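Local atomic coordinates of DyP-type peroxidase (Pleurotus ostreatus PC15, PDB entry 6FSK), a protein that probably uses a heme b cofactor and hydrogen peroxide to oxidise dyes and, through a non-canonical site, Mn(II), as a fungal member of the dye-decolorizing peroxidase family. Residues Cys324-His329 against Pro418-Val423. The protein carries 1 engineered substitution. Sequence-based numbering, arbitrary orientation.
Sequences CPFAAH and PPLDGV. With HEM (protoporphyrin IX containing Fe), chain C.
Phe326 meets Leu420 and Val423 in a small apolar contact on the proximal side of the heme in this DyP-type peroxidase, where the loop leading to the helix that carries the iron ligand packs against the loop that follows helix 408-412. Across the two segments, the CD2-CE2 side of the Phe326 ring makes the contacts: CE2 lies 3.8 Å from Leu420 CD2, which approaches obliquely, while CD2 is 4.1 Å from Val423 CG1, close to the ring plane at its edge. CG1 of Val423 stands anti to the backbone N (chi1 174°), a setting that turns this methyl to the phenyl edge. Leu316 touches both Phe326 and Leu420, which are buried, and Val408 touches Leu420 and Val423.

Backbone hydrogen bonds shape each loop separately. A type I turn runs from Pro325 to Ala328, with Ala328 N bonded to Pro325 O at 3.3 Å; a type II turn brings Val423 N to Leu420 O at 3.0 Å.

Ala328 is the N-cap residue of helix 329-333, whose first residue, His329, is the axial ligand. Asp428 OD2 accepts a hydrogen bond from His329 ND1, which would probably make the imidazole more electron-rich, and His329 NE2 binds the heme iron at 2.2 Å.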
ATOM      1  N   CYS A 324      10.306   0.052  20.899  1.00 13.14           N
ATOM      2  CA  CYS A 324       9.563   0.530  19.673  1.00 11.92           C
ATOM      3  C   CYS A 324       8.584   1.597  20.124  1.00 11.78           C
ATOM      4  O   CYS A 324       7.725   1.323  20.999  1.00 11.78           O
ATOM      5  CB  CYS A 324       8.834  -0.647  19.039  1.00 12.63           C
ATOM      6  SG  CYS A 324       7.985  -0.187  17.479  1.00 14.40           S
ATOM      7  N   PRO A 325       8.644   2.799  19.553  1.00 11.11           N
ATOM      8  CA  PRO A 325       7.585   3.784  19.814  1.00 10.70           C
ATOM      9  C   PRO A 325       6.223   3.260  19.476  1.00 10.07           C
ATOM     10  O   PRO A 325       6.064   2.553  18.493  1.00 11.54           O
ATOM     11  CB  PRO A 325       7.981   4.998  18.918  1.00 11.43           C
ATOM     12  CG  PRO A 325       9.450   4.783  18.628  1.00 10.97           C
ATOM     13  CD  PRO A 325       9.641   3.311  18.590  1.00 11.89           C
ATOM     14  N   PHE A 326       5.205   3.685  20.193  1.00 10.10           N
ATOM     15  CA  PHE A 326       3.849   3.341  19.815  1.00 10.97           C
ATOM     16  C   PHE A 326       3.446   3.829  18.436  1.00 10.71           C
ATOM     17  O   PHE A 326       2.647   3.172  17.751  1.00 11.23           O
ATOM     18  CB  PHE A 326       2.863   3.825  20.899  1.00 10.65           C
ATOM     19  CG  PHE A 326       3.067   3.182  22.253  1.00 10.39           C
ATOM     20  CD1 PHE A 326       3.448   1.874  22.393  1.00 11.81           C
ATOM     21  CD2 PHE A 326       2.850   3.945  23.369  1.00 10.92           C
ATOM     22  CE1 PHE A 326       3.613   1.291  23.681  1.00 12.19           C
ATOM     23  CE2 PHE A 326       3.028   3.391  24.642  1.00 11.21           C
ATOM     24  CZ  PHE A 326       3.426   2.066  24.770  1.00 12.09           C
ATOM     25  N   ALA A 327       4.051   4.957  18.023  1.00 10.51           N
ATOM     26  CA  ALA A 327       3.686   5.600  16.747  1.00  9.69           C
ATOM     27  C   ALA A 327       4.593   5.204  15.568  1.00 10.25           C
ATOM     28  O   ALA A 327       4.558   5.781  14.497  1.00 10.09           O
ATOM     29  CB  ALA A 327       3.650   7.108  16.875  1.00 11.43           C
ATOM     30  N   ALA A 328       5.416   4.168  15.737  1.00 10.07           N
ATOM     31  CA  ALA A 328       6.212   3.655  14.604  1.00  9.94           C
ATOM     32  C   ALA A 328       5.288   3.275  13.468  1.00  9.46           C
ATOM     33  O   ALA A 328       4.177   2.759  13.730  1.00  8.67           O
ATOM     34  CB  ALA A 328       7.010   2.457  15.052  1.00 10.08           C
ATOM     35  N   HIS A 329       5.733   3.484  12.222  1.00  8.32           N
ATOM     36  CA  HIS A 329       4.832   3.241  11.081  1.00  8.67           C
ATOM     37  C   HIS A 329       4.235   1.888  11.014  1.00  8.49           C
ATOM     38  O   HIS A 329       3.055   1.733  10.854  1.00  9.99           O
ATOM     39  CB  HIS A 329       5.598   3.538   9.827  1.00  8.91           C
ATOM     40  CG  HIS A 329       4.851   3.240   8.579  1.00  8.94           C
ATOM     41  ND1 HIS A 329       3.659   3.834   8.254  1.00  9.45           N
ATOM     42  CD2 HIS A 329       5.166   2.441   7.534  1.00  9.60           C
ATOM     43  CE1 HIS A 329       3.274   3.408   7.055  1.00 10.26           C
ATOM     44  NE2 HIS A 329       4.134   2.506   6.632  1.00 10.98           N
ATOM     45  N   PRO A 418      -2.911   3.003  34.078  1.00 18.41           N
ATOM     46  CA  PRO A 418      -2.124   4.074  34.606  1.00 19.29           C
ATOM     47  C   PRO A 418      -0.775   4.347  33.898  1.00 17.80           C
ATOM     48  O   PRO A 418      -0.419   5.555  33.754  1.00 18.61           O
ATOM     49  CB  PRO A 418      -1.939   3.676  36.064  1.00 21.69           C
ATOM     50  CG  PRO A 418      -3.203   2.877  36.353  1.00 20.74           C
ATOM     51  CD  PRO A 418      -3.513   2.133  35.110  1.00 20.74           C
ATOM     52  N   PRO A 419      -0.053   3.289  33.419  1.00 18.11           N
ATOM     53  CA  PRO A 419       1.207   3.596  32.679  1.00 17.14           C
ATOM     54  C   PRO A 419       1.000   4.361  31.419  1.00 16.71           C
ATOM     55  O   PRO A 419       2.013   4.861  30.899  1.00 18.69           O
ATOM     56  CB  PRO A 419       1.741   2.212  32.333  1.00 17.78           C
ATOM     57  CG  PRO A 419       1.132   1.302  33.297  1.00 21.74           C
ATOM     58  CD  PRO A 419      -0.184   1.844  33.644  1.00 19.69           C
ATOM     59  N   LEU A 420      -0.242   4.461  30.928  1.00 16.08           N
ATOM     60  CA  LEU A 420      -0.538   5.232  29.695  1.00 17.11           C
ATOM     61  C   LEU A 420      -1.077   6.625  30.014  1.00 18.10           C
ATOM     62  O   LEU A 420      -1.427   7.367  29.107  1.00 17.68           O
ATOM     63  CB  LEU A 420      -1.444   4.513  28.773  1.00 16.10           C
ATOM     64  CG  LEU A 420      -0.845   3.207  28.204  1.00 15.25           C
ATOM     65  CD1 LEU A 420      -1.866   2.489  27.381  1.00 14.96           C
ATOM     66  CD2 LEU A 420       0.427   3.461  27.403  1.00 14.03           C
ATOM     67  N   ASP A 421      -1.148   7.016  31.302  1.00 20.27           N
ATOM     68  CA  ASP A 421      -1.651   8.360  31.571  1.00 21.29           C
ATOM     69  C   ASP A 421      -0.743   9.419  30.925  1.00 18.04           C
ATOM     70  O   ASP A 421       0.441   9.380  31.073  1.00 20.98           O
ATOM     71  CB  ASP A 421      -1.653   8.639  33.098  1.00 26.49           C
ATOM     72  CG  ASP A 421      -2.667   7.837  33.845  1.00 31.23           C
ATOM     73  OD1 ASP A 421      -3.668   7.356  33.279  1.00 33.83           O
ATOM     74  OD2 ASP A 421      -2.460   7.689  35.098  1.00 43.65           O
ATOM     75  N   GLY A 422      -1.366  10.336  30.215  1.00 19.07           N
ATOM     76  CA  GLY A 422      -0.674  11.401  29.552  1.00 18.88           C
ATOM     77  C   GLY A 422       0.056  10.994  28.265  1.00 18.42           C
ATOM     78  O   GLY A 422       0.708  11.853  27.625  1.00 19.20           O
ATOM     79  N   VAL A 423       0.028   9.702  27.913  1.00 16.60           N
ATOM     80  CA  VAL A 423       0.841   9.303  26.731  1.00 13.16           C
ATOM     81  C   VAL A 423       0.022   9.608  25.455  1.00 13.17           C
ATOM     82  O   VAL A 423      -1.152   9.159  25.299  1.00 14.69           O
ATOM     83  CB  VAL A 423       1.158   7.788  26.770  1.00 14.06           C
ATOM     84  CG1 VAL A 423       1.856   7.361  25.492  1.00 13.67           C
ATOM     85  CG2 VAL A 423       1.974   7.455  27.959  1.00 13.55           C
TER
HETATM   86  CHA HEM C 501       4.952  -1.502   6.190  1.00  9.86           C
HETATM   87  CHB HEM C 501       7.161   2.209   4.048  1.00  8.76           C
HETATM   88  CHC HEM C 501       2.854   3.985   2.832  1.00  8.84           C
HETATM   89  CHD HEM C 501       0.613   0.432   5.246  1.00  8.61           C
HETATM   90  C1A HEM C 501       5.967  -0.669   5.716  1.00  9.30           C
HETATM   91  C2A HEM C 501       7.372  -0.888   5.855  1.00  9.75           C
HETATM   92  C3A HEM C 501       7.993   0.116   5.219  1.00  9.96           C
HETATM   93  C4A HEM C 501       6.967   0.999   4.756  1.00  9.12           C
HETATM   94  CMA HEM C 501       9.463   0.352   5.147  1.00 10.35           C
HETATM   95  CAA HEM C 501       8.005  -2.040   6.620  1.00  9.79           C
HETATM   96  CBA HEM C 501       8.369  -3.294   5.836  1.00 11.28           C
HETATM   97  CGA HEM C 501       7.163  -4.070   5.376  1.00 12.05           C
HETATM   98  O1A HEM C 501       6.522  -4.756   6.175  1.00 12.34           O
HETATM   99  O2A HEM C 501       6.860  -4.011   4.158  1.00 13.22           O
HETATM  100  C1B HEM C 501       6.190   3.061   3.512  1.00 10.33           C
HETATM  101  C2B HEM C 501       6.418   4.198   2.744  1.00 10.51           C
HETATM  102  C3B HEM C 501       5.227   4.718   2.347  1.00  8.52           C
HETATM  103  C4B HEM C 501       4.222   3.832   2.953  1.00  8.47           C
HETATM  104  CMB HEM C 501       7.767   4.798   2.431  1.00 11.73           C
HETATM  105  CAB HEM C 501       4.842   5.904   1.550  1.00  9.00           C
HETATM  106  CBB HEM C 501       5.654   6.491   0.699  1.00  8.64           C
HETATM  107  C1C HEM C 501       1.843   3.284   3.415  1.00  8.59           C
HETATM  108  C2C HEM C 501       0.463   3.523   3.394  1.00  9.24           C
HETATM  109  C3C HEM C 501      -0.195   2.551   4.091  1.00  9.19           C
HETATM  110  C4C HEM C 501       0.821   1.618   4.514  1.00  7.88           C
HETATM  111  CMC HEM C 501      -0.171   4.680   2.668  1.00 10.22           C
HETATM  112  CAC HEM C 501      -1.624   2.358   4.460  1.00  8.70           C
HETATM  113  CBC HEM C 501      -2.506   3.369   4.595  1.00  9.94           C
HETATM  114  C1D HEM C 501       1.649  -0.419   5.641  1.00  8.40           C
HETATM  115  C2D HEM C 501       1.336  -1.746   6.255  1.00  8.41           C
HETATM  116  C3D HEM C 501       2.588  -2.303   6.475  1.00  8.91           C
HETATM  117  C4D HEM C 501       3.556  -1.297   6.069  1.00  9.28           C
HETATM  118  CMD HEM C 501       0.020  -2.359   6.517  1.00  8.16           C
HETATM  119  CAD HEM C 501       2.913  -3.633   7.145  1.00  9.28           C
HETATM  120  CBD HEM C 501       2.955  -3.547   8.638  1.00  9.78           C
HETATM  121  CGD HEM C 501       3.148  -4.904   9.268  1.00  9.52           C
HETATM  122  O1D HEM C 501       4.078  -4.937  10.111  1.00 10.65           O
HETATM  123  O2D HEM C 501       2.515  -5.863   8.876  1.00 11.04           O
HETATM  124  NA  HEM C 501       5.697   0.566   5.123  1.00  9.36           N
HETATM  125  NB  HEM C 501       4.860   2.891   3.706  1.00  8.58           N
HETATM  126  NC  HEM C 501       2.056   2.151   4.237  1.00  8.57           N
HETATM  127  ND  HEM C 501       2.962  -0.182   5.629  1.00  8.41           N
HETATM  128 FE   HEM C 501       3.902   1.384   4.750  1.00  9.01          FE